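PDB 1O75: putative DD-carboxypeptidase TP_0574 from Treponema pallidum, which cleaves synthetic depsipeptides as a zinc-stimulated carboxypeptidase, binds penicillin, and is possibly a D,D-carboxypeptidase that lowers peptidoglycan cross-linking. Local coordinates for residues E7-Y12 with V160-E165; V71-E76 with V105-S110; S227-S232 with V329-K334; V365-Q370 with T394-E399. The protein carries 2 engineered substitutions. All coordinates share one frame; numbering follows the deposited sequence.

Interaction 1: E7-Y12 with V160-E165; sequences ETSYGY and VAVPHE. Engineered in segment 7-12: Ser9 (natural residue His).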
loop_
_atom_site.group_PDB
_atom_site.type_symbol
_atom_site.label_atom_id
_atom_site.label_comp_id
_atom_site.label_asym_id
_atom_site.label_seq_id
_atom_site.Cartn_x
_atom_site.Cartn_y
_atom_site.Cartn_z
ATOM N N GLU B 7 -30.430 -24.075 33.239
ATOM C CA GLU B 7 -29.902 -22.683 33.291
ATOM C C GLU B 7 -29.773 -22.077 31.893
ATOM O O GLU B 7 -30.708 -22.115 31.087
ATOM C CB GLU B 7 -28.524 -22.667 33.952
ATOM C CG GLU B 7 -28.460 -23.319 35.311
ATOM C CD GLU B 7 -27.137 -23.046 36.002
ATOM O OE1 GLU B 7 -26.075 -23.384 35.422
ATOM O OE2 GLU B 7 -27.162 -22.487 37.121
ATOM N N THR B 8 -28.595 -21.518 31.627
ATOM C CA THR B 8 -28.275 -20.897 30.347
ATOM C C THR B 8 -26.822 -21.221 30.018
ATOM O O THR B 8 -25.944 -21.040 30.865
ATOM C CB THR B 8 -28.423 -19.356 30.419
ATOM O OG1 THR B 8 -29.799 -19.011 30.619
ATOM C CG2 THR B 8 -27.912 -18.704 29.134
ATOM N N SER B 9 -26.568 -21.710 28.805
ATOM C CA SER B 9 -25.198 -22.023 28.397
ATOM C C SER B 9 -24.634 -20.923 27.488
ATOM O O SER B 9 -25.365 -20.297 26.717
ATOM C CB SER B 9 -25.144 -23.376 27.692
ATOM O OG SER B 9 -26.141 -23.467 26.698
ATOM N N TYR B 10 -23.330 -20.702 27.589
ATOM C CA TYR B 10 -22.655 -19.667 26.825
ATOM C C TYR B 10 -21.562 -20.202 25.906
ATOM O O TYR B 10 -20.816 -21.101 26.282
ATOM C CB TYR B 10 -22.058 -18.637 27.782
ATOM C CG TYR B 10 -23.093 -17.957 28.657
ATOM C CD1 TYR B 10 -23.498 -18.521 29.871
ATOM C CD2 TYR B 10 -23.670 -16.750 28.270
ATOM C CE1 TYR B 10 -24.447 -17.891 30.677
ATOM C CE2 TYR B 10 -24.616 -16.112 29.060
ATOM C CZ TYR B 10 -24.999 -16.684 30.260
ATOM O OH TYR B 10 -25.931 -16.043 31.033
ATOM N N GLY B 11 -21.478 -19.639 24.703
ATOM C CA GLY B 11 -20.475 -20.068 23.751
ATOM C C GLY B 11 -20.610 -19.355 22.414
ATOM O O GLY B 11 -21.146 -18.238 22.333
ATOM N N TYR B 12 -20.115 -20.003 21.364
ATOM C CA TYR B 12 -20.168 -19.455 20.019
ATOM C C TYR B 12 -21.080 -20.275 19.141
ATOM O O TYR B 12 -21.185 -21.496 19.293
ATOM C CB TYR B 12 -18.766 -19.418 19.399
ATOM C CG TYR B 12 -17.874 -18.348 19.987
ATOM C CD1 TYR B 12 -18.153 -16.999 19.783
ATOM C CD2 TYR B 12 -16.758 -18.683 20.761
ATOM C CE1 TYR B 12 -17.344 -16.005 20.333
ATOM C CE2 TYR B 12 -15.944 -17.696 21.319
ATOM C CZ TYR B 12 -16.243 -16.358 21.101
ATOM O OH TYR B 12 -15.461 -15.369 21.659
ATOM N N VAL B 160 -23.067 -16.256 21.940
ATOM C CA VAL B 160 -24.476 -16.398 22.284
ATOM C C VAL B 160 -24.764 -16.960 23.676
ATOM O O VAL B 160 -23.893 -17.563 24.325
ATOM C CB VAL B 160 -25.226 -17.287 21.255
ATOM C CG1 VAL B 160 -25.282 -16.594 19.895
ATOM C CG2 VAL B 160 -24.542 -18.660 21.132
ATOM N N ALA B 161 -25.995 -16.716 24.125
ATOM C CA ALA B 161 -26.514 -17.220 25.402
ATOM C C ALA B 161 -27.656 -18.100 24.928
ATOM O O ALA B 161 -28.550 -17.627 24.221
ATOM C CB ALA B 161 -27.045 -16.087 26.268
ATOM N N VAL B 162 -27.614 -19.380 25.290
ATOM C CA VAL B 162 -28.622 -20.337 24.855
ATOM C C VAL B 162 -29.393 -20.922 26.037
ATOM O O VAL B 162 -28.802 -21.521 26.936
ATOM C CB VAL B 162 -27.964 -21.514 24.071
ATOM C CG1 VAL B 162 -29.018 -22.528 23.637
ATOM C CG2 VAL B 162 -27.216 -20.977 22.860
ATOM N N PRO B 163 -30.723 -20.745 26.048
ATOM C CA PRO B 163 -31.536 -21.279 27.145
ATOM C C PRO B 163 -31.476 -22.800 27.093
ATOM O O PRO B 163 -31.431 -23.388 26.013
ATOM C CB PRO B 163 -32.939 -20.752 26.835
ATOM C CG PRO B 163 -32.684 -19.541 25.964
ATOM C CD PRO B 163 -31.563 -20.017 25.083
ATOM N N HIS B 164 -31.478 -23.426 28.262
ATOM C CA HIS B 164 -31.425 -24.880 28.359
ATOM C C HIS B 164 -32.333 -25.608 27.365
ATOM O O HIS B 164 -31.893 -26.516 26.669
ATOM C CB HIS B 164 -31.785 -25.316 29.780
ATOM C CG HIS B 164 -31.680 -26.791 29.992
ATOM N ND1 HIS B 164 -30.469 -27.442 30.081
ATOM C CD2 HIS B 164 -32.632 -27.749 30.069
ATOM C CE1 HIS B 164 -30.680 -28.741 30.201
ATOM N NE2 HIS B 164 -31.985 -28.954 30.196
ATOM N N GLU B 165 -33.596 -25.212 27.291
ATOM C CA GLU B 165 -34.533 -25.862 26.378
ATOM C C GLU B 165 -34.144 -25.777 24.906
ATOM O O GLU B 165 -34.623 -26.565 24.087
ATOM C CB GLU B 165 -35.940 -25.278 26.543
ATOM C CG GLU B 165 -36.014 -23.763 26.385
ATOM C CD GLU B 165 -35.818 -23.033 27.703
ATOM O OE1 GLU B 165 -34.832 -23.318 28.416
ATOM O OE2 GLU B 165 -36.660 -22.166 28.031
#

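Interaction 2: V71-E76 with V105-S110; sequences VEVLGE and VRASAS. With XE (xenon), chain G.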
loop_
_atom_site.group_PDB
_atom_site.type_symbol
_atom_site.label_atom_id
_atom_site.label_comp_id
_atom_site.label_asym_id
_atom_site.label_seq_id
_atom_site.Cartn_x
_atom_site.Cartn_y
_atom_site.Cartn_z
ATOM N N VAL B 71 -17.548 -20.005 4.586
ATOM C CA VAL B 71 -17.248 -19.771 3.177
ATOM C C VAL B 71 -17.230 -21.006 2.293
ATOM O O VAL B 71 -16.792 -22.074 2.728
ATOM C CB VAL B 71 -15.840 -19.138 3.050
ATOM C CG1 VAL B 71 -15.469 -18.924 1.557
ATOM C CG2 VAL B 71 -15.781 -17.846 3.852
ATOM N N GLU B 72 -17.689 -20.852 1.054
ATOM C CA GLU B 72 -17.609 -21.937 0.076
ATOM C C GLU B 72 -16.927 -21.342 -1.140
ATOM O O GLU B 72 -17.153 -20.172 -1.482
ATOM C CB GLU B 72 -18.991 -22.454 -0.359
ATOM C CG GLU B 72 -19.745 -23.228 0.700
ATOM C CD GLU B 72 -21.104 -23.679 0.196
ATOM O OE1 GLU B 72 -21.920 -22.818 -0.192
ATOM O OE2 GLU B 72 -21.353 -24.893 0.173
ATOM N N VAL B 73 -16.084 -22.132 -1.793
ATOM C CA VAL B 73 -15.423 -21.670 -2.990
ATOM C C VAL B 73 -15.685 -22.671 -4.104
ATOM O O VAL B 73 -15.856 -23.867 -3.857
ATOM C CB VAL B 73 -13.889 -21.502 -2.789
ATOM C CG1 VAL B 73 -13.620 -20.360 -1.821
ATOM C CG2 VAL B 73 -13.289 -22.775 -2.239
ATOM N N LEU B 74 -15.759 -22.152 -5.318
ATOM C CA LEU B 74 -15.976 -22.944 -6.516
ATOM C C LEU B 74 -14.724 -22.769 -7.366
ATOM O O LEU B 74 -14.222 -21.649 -7.505
ATOM C CB LEU B 74 -17.168 -22.399 -7.300
ATOM C CG LEU B 74 -17.472 -23.107 -8.622
ATOM C CD1 LEU B 74 -18.122 -24.451 -8.307
ATOM C CD2 LEU B 74 -18.416 -22.254 -9.482
ATOM N N GLY B 75 -14.232 -23.863 -7.940
ATOM C CA GLY B 75 -13.048 -23.779 -8.781
ATOM C C GLY B 75 -13.128 -24.636 -10.032
ATOM O O GLY B 75 -13.947 -25.564 -10.102
ATOM N N GLU B 76 -12.288 -24.322 -11.020
ATOM C CA GLU B 76 -12.254 -25.071 -12.275
ATOM C C GLU B 76 -11.002 -25.934 -12.316
ATOM O O GLU B 76 -9.918 -25.504 -11.894
ATOM C CB GLU B 76 -12.231 -24.134 -13.476
ATOM C CG GLU B 76 -13.337 -23.130 -13.491
ATOM C CD GLU B 76 -13.278 -22.220 -14.691
ATOM O OE1 GLU B 76 -12.165 -21.937 -15.185
ATOM O OE2 GLU B 76 -14.348 -21.768 -15.133
ATOM N N VAL B 105 -16.232 -26.589 -2.536
ATOM C CA VAL B 105 -15.880 -27.068 -1.220
ATOM C C VAL B 105 -16.026 -25.946 -0.230
ATOM O O VAL B 105 -16.115 -24.787 -0.614
ATOM C CB VAL B 105 -14.394 -27.539 -1.177
ATOM C CG1 VAL B 105 -14.179 -28.703 -2.157
ATOM C CG2 VAL B 105 -13.466 -26.373 -1.548
ATOM N N ARG B 106 -16.063 -26.304 1.044
ATOM C CA ARG B 106 -16.114 -25.317 2.099
ATOM C C ARG B 106 -14.643 -24.967 2.381
ATOM O O ARG B 106 -13.782 -25.848 2.339
ATOM C CB ARG B 106 -16.758 -25.912 3.356
ATOM C CG ARG B 106 -18.227 -26.276 3.170
ATOM C CD ARG B 106 -18.888 -26.642 4.498
ATOM N NE ARG B 106 -18.521 -27.982 4.943
ATOM C CZ ARG B 106 -18.917 -29.105 4.346
ATOM N NH1 ARG B 106 -19.704 -29.056 3.275
ATOM N NH2 ARG B 106 -18.518 -30.280 4.816
ATOM N N ALA B 107 -14.360 -23.691 2.644
ATOM C CA ALA B 107 -13.001 -23.252 2.969
ATOM C C ALA B 107 -13.103 -22.749 4.394
ATOM O O ALA B 107 -13.861 -21.803 4.687
ATOM C CB ALA B 107 -12.549 -22.128 2.016
ATOM N N SER B 108 -12.360 -23.368 5.297
ATOM C CA SER B 108 -12.455 -22.983 6.698
ATOM C C SER B 108 -11.162 -23.307 7.416
ATOM O O SER B 108 -10.563 -24.360 7.177
ATOM C CB SER B 108 -13.635 -23.737 7.343
ATOM O OG SER B 108 -13.858 -23.353 8.690
ATOM N N ALA B 109 -10.712 -22.406 8.277
ATOM C CA ALA B 109 -9.498 -22.660 9.012
ATOM C C ALA B 109 -9.653 -22.042 10.379
ATOM O O ALA B 109 -10.441 -21.112 10.548
ATOM C CB ALA B 109 -8.290 -22.060 8.287
ATOM N N SER B 110 -8.923 -22.579 11.354
ATOM C CA SER B 110 -8.950 -22.071 12.709
ATOM C C SER B 110 -7.634 -21.346 12.957
ATOM O O SER B 110 -6.563 -21.965 13.027
ATOM C CB SER B 110 -9.125 -23.214 13.709
ATOM O OG SER B 110 -10.340 -23.905 13.439
HETATM XE XE XE G . -19.247 -20.792 -4.459
HETATM O O HOH W 1 -15.728 -21.269 6.510
#

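Interaction 3: S227-S232 with V329-K334; sequences SDAEAS and VRFLPK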
loop_
_atom_site.group_PDB
_atom_site.type_symbol
_atom_site.label_atom_id
_atom_site.label_comp_id
_atom_site.label_asym_id
_atom_site.label_seq_id
_atom_site.Cartn_x
_atom_site.Cartn_y
_atom_site.Cartn_z
ATOM N N SER B 227 -18.772 1.147 -4.783
ATOM C CA SER B 227 -19.151 1.961 -3.632
ATOM C C SER B 227 -19.416 3.428 -4.000
ATOM O O SER B 227 -18.675 4.032 -4.763
ATOM C CB SER B 227 -18.062 1.920 -2.543
ATOM O OG SER B 227 -17.984 0.639 -1.928
ATOM N N ASP B 228 -20.494 3.989 -3.469
ATOM C CA ASP B 228 -20.789 5.407 -3.665
ATOM C C ASP B 228 -19.832 6.200 -2.782
ATOM O O ASP B 228 -19.387 7.302 -3.127
ATOM C CB ASP B 228 -22.237 5.703 -3.257
ATOM C CG ASP B 228 -23.211 5.278 -4.326
ATOM O OD1 ASP B 228 -22.837 5.454 -5.506
ATOM O OD2 ASP B 228 -24.304 4.773 -4.008
ATOM N N ALA B 229 -19.512 5.618 -1.627
ATOM C CA ALA B 229 -18.606 6.253 -0.686
ATOM C C ALA B 229 -17.988 5.182 0.186
ATOM O O ALA B 229 -18.576 4.129 0.402
ATOM C CB ALA B 229 -19.366 7.278 0.192
ATOM N N GLU B 230 -16.812 5.474 0.715
ATOM C CA GLU B 230 -16.119 4.506 1.527
ATOM C C GLU B 230 -15.316 5.189 2.617
ATOM O O GLU B 230 -14.825 6.303 2.423
ATOM C CB GLU B 230 -15.225 3.672 0.605
ATOM C CG GLU B 230 -14.271 2.743 1.307
ATOM C CD GLU B 230 -12.946 3.424 1.658
ATOM O OE1 GLU B 230 -12.030 2.728 2.160
ATOM O OE2 GLU B 230 -12.816 4.653 1.433
ATOM N N ALA B 231 -15.201 4.535 3.769
ATOM C CA ALA B 231 -14.434 5.093 4.874
ATOM C C ALA B 231 -13.336 4.111 5.217
ATOM O O ALA B 231 -13.574 2.899 5.267
ATOM C CB ALA B 231 -15.336 5.320 6.106
ATOM N N SER B 232 -12.134 4.634 5.422
ATOM C CA SER B 232 -10.980 3.828 5.775
ATOM C C SER B 232 -10.652 4.143 7.216
ATOM O O SER B 232 -10.159 5.232 7.523
ATOM C CB SER B 232 -9.780 4.194 4.898
ATOM O OG SER B 232 -9.959 3.663 3.605
ATOM N N VAL B 329 -18.273 9.550 10.306
ATOM C CA VAL B 329 -17.761 10.030 9.031
ATOM C C VAL B 329 -18.872 10.702 8.248
ATOM O O VAL B 329 -20.048 10.414 8.447
ATOM C CB VAL B 329 -17.178 8.848 8.192
ATOM C CG1 VAL B 329 -18.286 7.852 7.815
ATOM C CG2 VAL B 329 -16.563 9.389 6.933
ATOM N N ARG B 330 -18.507 11.601 7.351
ATOM C CA ARG B 330 -19.513 12.278 6.538
ATOM C C ARG B 330 -19.263 12.006 5.055
ATOM O O ARG B 330 -18.130 12.115 4.590
ATOM C CB ARG B 330 -19.477 13.793 6.782
ATOM C CG ARG B 330 -20.565 14.546 5.982
ATOM C CD ARG B 330 -20.318 16.052 5.962
ATOM N NE ARG B 330 -21.220 16.701 5.012
ATOM C CZ ARG B 330 -21.121 17.979 4.660
ATOM N NH1 ARG B 330 -20.161 18.734 5.176
ATOM N NH2 ARG B 330 -21.991 18.502 3.812
ATOM N N PHE B 331 -20.305 11.622 4.328
ATOM C CA PHE B 331 -20.162 11.396 2.894
ATOM C C PHE B 331 -20.869 12.571 2.196
ATOM O O PHE B 331 -22.047 12.817 2.410
ATOM C CB PHE B 331 -20.776 10.059 2.475
ATOM C CG PHE B 331 -20.120 8.852 3.115
ATOM C CD1 PHE B 331 -18.737 8.798 3.274
ATOM C CD2 PHE B 331 -20.892 7.743 3.499
ATOM C CE1 PHE B 331 -18.114 7.652 3.806
ATOM C CE2 PHE B 331 -20.291 6.589 4.030
ATOM C CZ PHE B 331 -18.893 6.546 4.184
ATOM N N LEU B 332 -20.117 13.291 1.373
ATOM C CA LEU B 332 -20.612 14.462 0.662
ATOM C C LEU B 332 -21.603 14.170 -0.449
ATOM O O LEU B 332 -21.634 13.068 -0.994
ATOM C CB LEU B 332 -19.426 15.247 0.088
ATOM C CG LEU B 332 -18.526 15.828 1.182
ATOM C CD1 LEU B 332 -17.206 16.273 0.591
ATOM C CD2 LEU B 332 -19.255 17.002 1.874
ATOM N N PRO B 333 -22.432 15.173 -0.794
ATOM C CA PRO B 333 -23.442 15.070 -1.847
ATOM C C PRO B 333 -22.739 14.914 -3.183
ATOM O O PRO B 333 -21.573 15.292 -3.333
ATOM C CB PRO B 333 -24.171 16.412 -1.779
ATOM C CG PRO B 333 -23.942 16.871 -0.384
ATOM C CD PRO B 333 -22.522 16.473 -0.113
ATOM N N LYS B 334 -23.461 14.372 -4.152
ATOM C CA LYS B 334 -22.935 14.175 -5.493
ATOM C C LYS B 334 -23.100 15.475 -6.265
ATOM O O LYS B 334 -24.169 16.083 -6.226
ATOM C CB LYS B 334 -23.723 13.073 -6.202
ATOM C CG LYS B 334 -23.202 12.731 -7.581
ATOM C CD LYS B 334 -24.056 11.655 -8.235
ATOM C CE LYS B 334 -23.430 11.163 -9.534
ATOM N NZ LYS B 334 -23.194 12.274 -10.506
#

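Interaction 4: V365-Q370 with T394-E399; sequences VFADGQ and TEYTVE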
loop_
_atom_site.group_PDB
_atom_site.type_symbol
_atom_site.label_atom_id
_atom_site.label_comp_id
_atom_site.label_asym_id
_atom_site.label_seq_id
_atom_site.Cartn_x
_atom_site.Cartn_y
_atom_site.Cartn_z
ATOM N N VAL B 365 -3.676 13.573 -11.509
ATOM C CA VAL B 365 -3.698 13.236 -12.923
ATOM C C VAL B 365 -2.739 12.084 -13.111
ATOM O O VAL B 365 -1.579 12.167 -12.706
ATOM C CB VAL B 365 -3.252 14.397 -13.821
ATOM C CG1 VAL B 365 -3.297 13.948 -15.280
ATOM C CG2 VAL B 365 -4.158 15.610 -13.604
ATOM N N PHE B 366 -3.226 11.004 -13.713
ATOM C CA PHE B 366 -2.392 9.838 -13.923
ATOM C C PHE B 366 -2.891 8.982 -15.069
ATOM O O PHE B 366 -4.098 8.876 -15.291
ATOM C CB PHE B 366 -2.333 9.006 -12.631
ATOM C CG PHE B 366 -3.680 8.539 -12.141
ATOM C CD1 PHE B 366 -4.235 7.348 -12.606
ATOM C CD2 PHE B 366 -4.394 9.291 -11.213
ATOM C CE1 PHE B 366 -5.487 6.912 -12.152
ATOM C CE2 PHE B 366 -5.643 8.866 -10.753
ATOM C CZ PHE B 366 -6.190 7.673 -11.224
ATOM N N ALA B 367 -1.958 8.386 -15.808
ATOM C CA ALA B 367 -2.322 7.516 -16.918
ATOM C C ALA B 367 -2.744 6.188 -16.300
ATOM O O ALA B 367 -2.171 5.757 -15.301
ATOM C CB ALA B 367 -1.141 7.325 -17.846
ATOM N N ASP B 368 -3.753 5.559 -16.897
ATOM C CA ASP B 368 -4.319 4.295 -16.420
ATOM C C ASP B 368 -3.537 3.560 -15.324
ATOM O O ASP B 368 -3.886 3.660 -14.143
ATOM C CB ASP B 368 -4.587 3.350 -17.606
ATOM C CG ASP B 368 -5.559 3.951 -18.634
ATOM O OD1 ASP B 368 -6.519 4.652 -18.231
ATOM O OD2 ASP B 368 -5.370 3.712 -19.852
ATOM N N GLY B 369 -2.487 2.831 -15.696
ATOM C CA GLY B 369 -1.720 2.103 -14.697
ATOM C C GLY B 369 -0.324 2.666 -14.493
ATOM O O GLY B 369 0.673 1.932 -14.502
ATOM N N GLN B 370 -0.253 3.975 -14.288
ATOM C CA GLN B 370 1.021 4.650 -14.105
ATOM C C GLN B 370 1.041 5.523 -12.861
ATOM O O GLN B 370 0.004 5.790 -12.266
ATOM C CB GLN B 370 1.304 5.519 -15.327
ATOM C CG GLN B 370 1.437 4.739 -16.616
ATOM C CD GLN B 370 2.707 3.914 -16.652
ATOM O OE1 GLN B 370 3.807 4.446 -16.481
ATOM N NE2 GLN B 370 2.567 2.612 -16.875
ATOM N N THR B 394 -2.465 10.501 -25.433
ATOM C CA THR B 394 -2.573 9.660 -24.239
ATOM C C THR B 394 -3.823 9.998 -23.431
ATOM O O THR B 394 -4.140 11.170 -23.223
ATOM C CB THR B 394 -1.353 9.827 -23.315
ATOM O OG1 THR B 394 -0.157 9.521 -24.039
ATOM C CG2 THR B 394 -1.465 8.896 -22.114
ATOM N N GLU B 395 -4.536 8.969 -22.984
ATOM C CA GLU B 395 -5.737 9.175 -22.185
ATOM C C GLU B 395 -5.393 9.070 -20.704
ATOM O O GLU B 395 -5.082 7.986 -20.201
ATOM C CB GLU B 395 -6.805 8.138 -22.533
ATOM C CG GLU B 395 -7.903 8.028 -21.489
ATOM C CD GLU B 395 -8.821 6.844 -21.727
ATOM O OE1 GLU B 395 -9.785 6.979 -22.511
ATOM O OE2 GLU B 395 -8.570 5.770 -21.138
ATOM N N TYR B 396 -5.448 10.206 -20.015
ATOM C CA TYR B 396 -5.155 10.266 -18.588
ATOM C C TYR B 396 -6.431 10.292 -17.755
ATOM O O TYR B 396 -7.514 10.628 -18.247
ATOM C CB TYR B 396 -4.348 11.522 -18.251
ATOM C CG TYR B 396 -2.987 11.609 -18.896
ATOM C CD1 TYR B 396 -2.837 12.060 -20.207
ATOM C CD2 TYR B 396 -1.841 11.260 -18.183
ATOM C CE1 TYR B 396 -1.565 12.169 -20.794
ATOM C CE2 TYR B 396 -0.575 11.362 -18.753
ATOM C CZ TYR B 396 -0.441 11.818 -20.056
ATOM O OH TYR B 396 0.819 11.940 -20.600
ATOM N N THR B 397 -6.298 9.927 -16.487
ATOM C CA THR B 397 -7.425 9.961 -15.570
ATOM C C THR B 397 -7.208 11.233 -14.767
ATOM O O THR B 397 -6.080 11.514 -14.335
ATOM C CB THR B 397 -7.425 8.755 -14.605
ATOM O OG1 THR B 397 -7.625 7.546 -15.348
ATOM C CG2 THR B 397 -8.542 8.896 -13.566
ATOM N N VAL B 398 -8.273 12.013 -14.606
ATOM C CA VAL B 398 -8.223 13.251 -13.836
ATOM C C VAL B 398 -9.262 13.164 -12.731
ATOM O O VAL B 398 -10.466 13.070 -13.000
ATOM C CB VAL B 398 -8.565 14.500 -14.684
ATOM C CG1 VAL B 398 -8.412 15.764 -13.832
ATOM C CG2 VAL B 398 -7.667 14.572 -15.902
ATOM N N GLU B 399 -8.801 13.179 -11.487
ATOM C CA GLU B 399 -9.726 13.128 -10.372
ATOM C C GLU B 399 -9.843 14.531 -9.804
ATOM O O GLU B 399 -8.838 15.201 -9.562
ATOM C CB GLU B 399 -9.243 12.166 -9.283
ATOM C CG GLU B 399 -10.164 12.172 -8.064
ATOM C CD GLU B 399 -9.811 11.119 -7.038
ATOM O OE1 GLU B 399 -9.814 9.925 -7.392
ATOM O OE2 GLU B 399 -9.539 11.488 -5.878
#

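Interaction 1: E7-Y12 with V160-E165
Tyr10 and Ala161 face each other across an antiparallel strand pair, and one corner of the tyrosine ring meets the methyl group obliquely: Tyr10 CE2 comes to 3.7 Å from Ala161 CB. The first torsion of Tyr10, with CG anti to the carbonyl carbon (chi1 -60°), brings that corner to its small neighbour. Thr8 CG2 reaches the same methyl beside the ring, 4.0 Å from Ala161 CB. Thr8, Tyr10, Ala161 and Pro163 thus share one face, to which Thr191 of strand 190-194 adds a contact on Ala161.

The other face holds Ser9, Val160 and Val162. Ser9, an engineered residue, holds OG between its backbone N and carbonyl carbon (chi1 49°), where it makes a weak 3.3 Å bond to Val162 O and rests 3.7 Å from Val162 CB. Val160 lies opposite Gly11, and its CG2 rests 3.6 Å from Gly11 O. Phe176 and helix 167-173 pack on this side.

Ser9 with Val162 and Gly11 with Val160 are hydrogen-bonded pairs; Val162 N meets Ser9 O at 2.8 Å, almost in line with the carbonyl. Beyond the strand, His164 N reaches Glu7 O at 3.2 Å from above the carbonyl plane. Val162 O receives both the backbone N and, weakly, the hydroxyl of Ser9. Backbone polarity carries most of the cohesion here, and the side chains supply small apolar touches instead of charge pairs.

Interaction 2: V71-E76 with V105-S110
Glu72 stands opposite Arg106 in a non-hydrogen-bonded antiparallel pair, and its chain climbs along the arginine. Its CB sits 3.7 Å from Val105 O. One step out, where chi1 of -70° sets CG beside the backbone N, Glu72 CG comes to 4.2 Å from Arg106 CG, the two methylene chains running up the same face. The next bond is extended (chi2 179°) and carries CD and the carboxylate on to His153 of strand 143-163, where Glu72 OE1 is hydrogen-bonded to His153 NE2. The other oxygen, OE2, remains 5.4 Å from Arg106 NH1, too far to be a contact though the charges may still attract.

On the other face Val73 and Val105 touch at an oblique angle, CG2 to CG2 3.7 Å apart, with Phe138 packed against both. Their backbones exchange two bonds, Val73 N to Val105 O at 2.9 Å being nearly straight on the carbonyl. Farther along, Ala107 N still bonds to Val71 O, but a water spans Val71 N and Ala107 O as the strands splay. Glu72 O lies 3.7 Å from a xenon atom. This is an antiparallel sheet pairing in which Glu72 and Leu74, with Met104 and Lys151, line a xenon pocket.

Interaction 3: S227-S232 with V329-K334
Phe331 brings its ring against the Ala229 methyl through two torsions: chi1 of -62° points CG away from the carbonyl carbon, and chi2 of -40° turns one ring face to the alanine. The two residues belong to different four-stranded antiparallel sheets, with strand 229-237 in one and strand 325-331 in the other. They are layered face to face without a hydrogen bond between these segments, as in the immunoglobulin-like sandwich expected of an E-set domain.

The methyl makes a CH-pi contact: Ala229 CB is 3.5 Å from the Phe331 ring centroid, 16° off the normal, and its nearest ring atom is CG at 3.4 Å. Further along the ring, Phe331 CE1 comes to 3.8 Å from Glu230 O, approaching obliquely, and CZ reaches Ala231 CB at 4.2 Å. Tyr313 meets the ring with its plane at about 45°. Phe331 also borders a xenon atom in a pocket shared with Tyr260, Cys296 and Gly297.

Asp228 and Ala229 both face Ile298 in a classic beta bulge at the start of the strand. Glu230 points away from the other sheet, and its OE1 accepts a 2.7 Å bond from Ser232 OG on the syn side of the carboxylate.

Interaction 4: V365-Q370 with T394-E399
Phe366 and Thr397 join the two middle strands of the C-terminal four-stranded antiparallel sheet, 362-367 and 396-401, in a partly buried sheet pairing near the end where the first strand turns away. Two backbone bonds tie this pair: Phe366 N to Thr397 O at 3.0 Å, lying in the carbonyl plane, and Thr397 N to Phe366 O at 2.7 Å, tilted from it.

Their side chains run side by side. Phe366 CG lies between its own backbone N and carbonyl carbon (chi1 59°), which swings the ring alongside Thr397, so that Thr397 CB sits over one face, 3.9 Å from the centroid, in a CH-pi contact. Thr397 CG2 touches the ring at CZ, 3.5 Å away.

On the other face the side chains of Val365 and Tyr396 pass at a slant, Val365 CG1 lying 4.0 Å from Tyr396 CB. Strand 340-344 lies against this face, with Leu343 on Tyr396 and Ile341 on Val398, a layered beta arrangement consistent with a sandwich. Tyr396 OH is bonded to Thr391 N, and Thr397 OG1 to Lys411 NZ.

Past Ala367 the chain reverses in a turn closed by Gln370 N to Ala367 O. Asp368 N is buried and has no partner in the model. The carboxylate planes of Asp368 and Glu395 are turned 82° apart, with Asp368 OD1 3.7 Å from Glu395 OE2, a probably unfavourable closeness that Lys411 may ease through a long, weak ion pair with Asp368 OD1; Arg409 of the second subunit packs on Asp368.

In the fold
Interactions 1 and 2 share one large mixed sheet, where strands 143-163 and 69-85 are neighbours, and interaction 2 is nested in the loop closed by interaction 1; their centres lie about 29 Å apart. Interaction 3 belongs to the E-set domain that follows and is the one whose touching residues are all buried; it joins two sheets through apolar side chains and no direct hydrogen bond. The other three are partly buried pairings within a sheet, held mainly by backbone bonds. Interaction 4, in the C-terminal sheet about 57 Å from interaction 1 between centres, brings acidic groups together beside the second subunit. Xenon borders interactions 2 and 3.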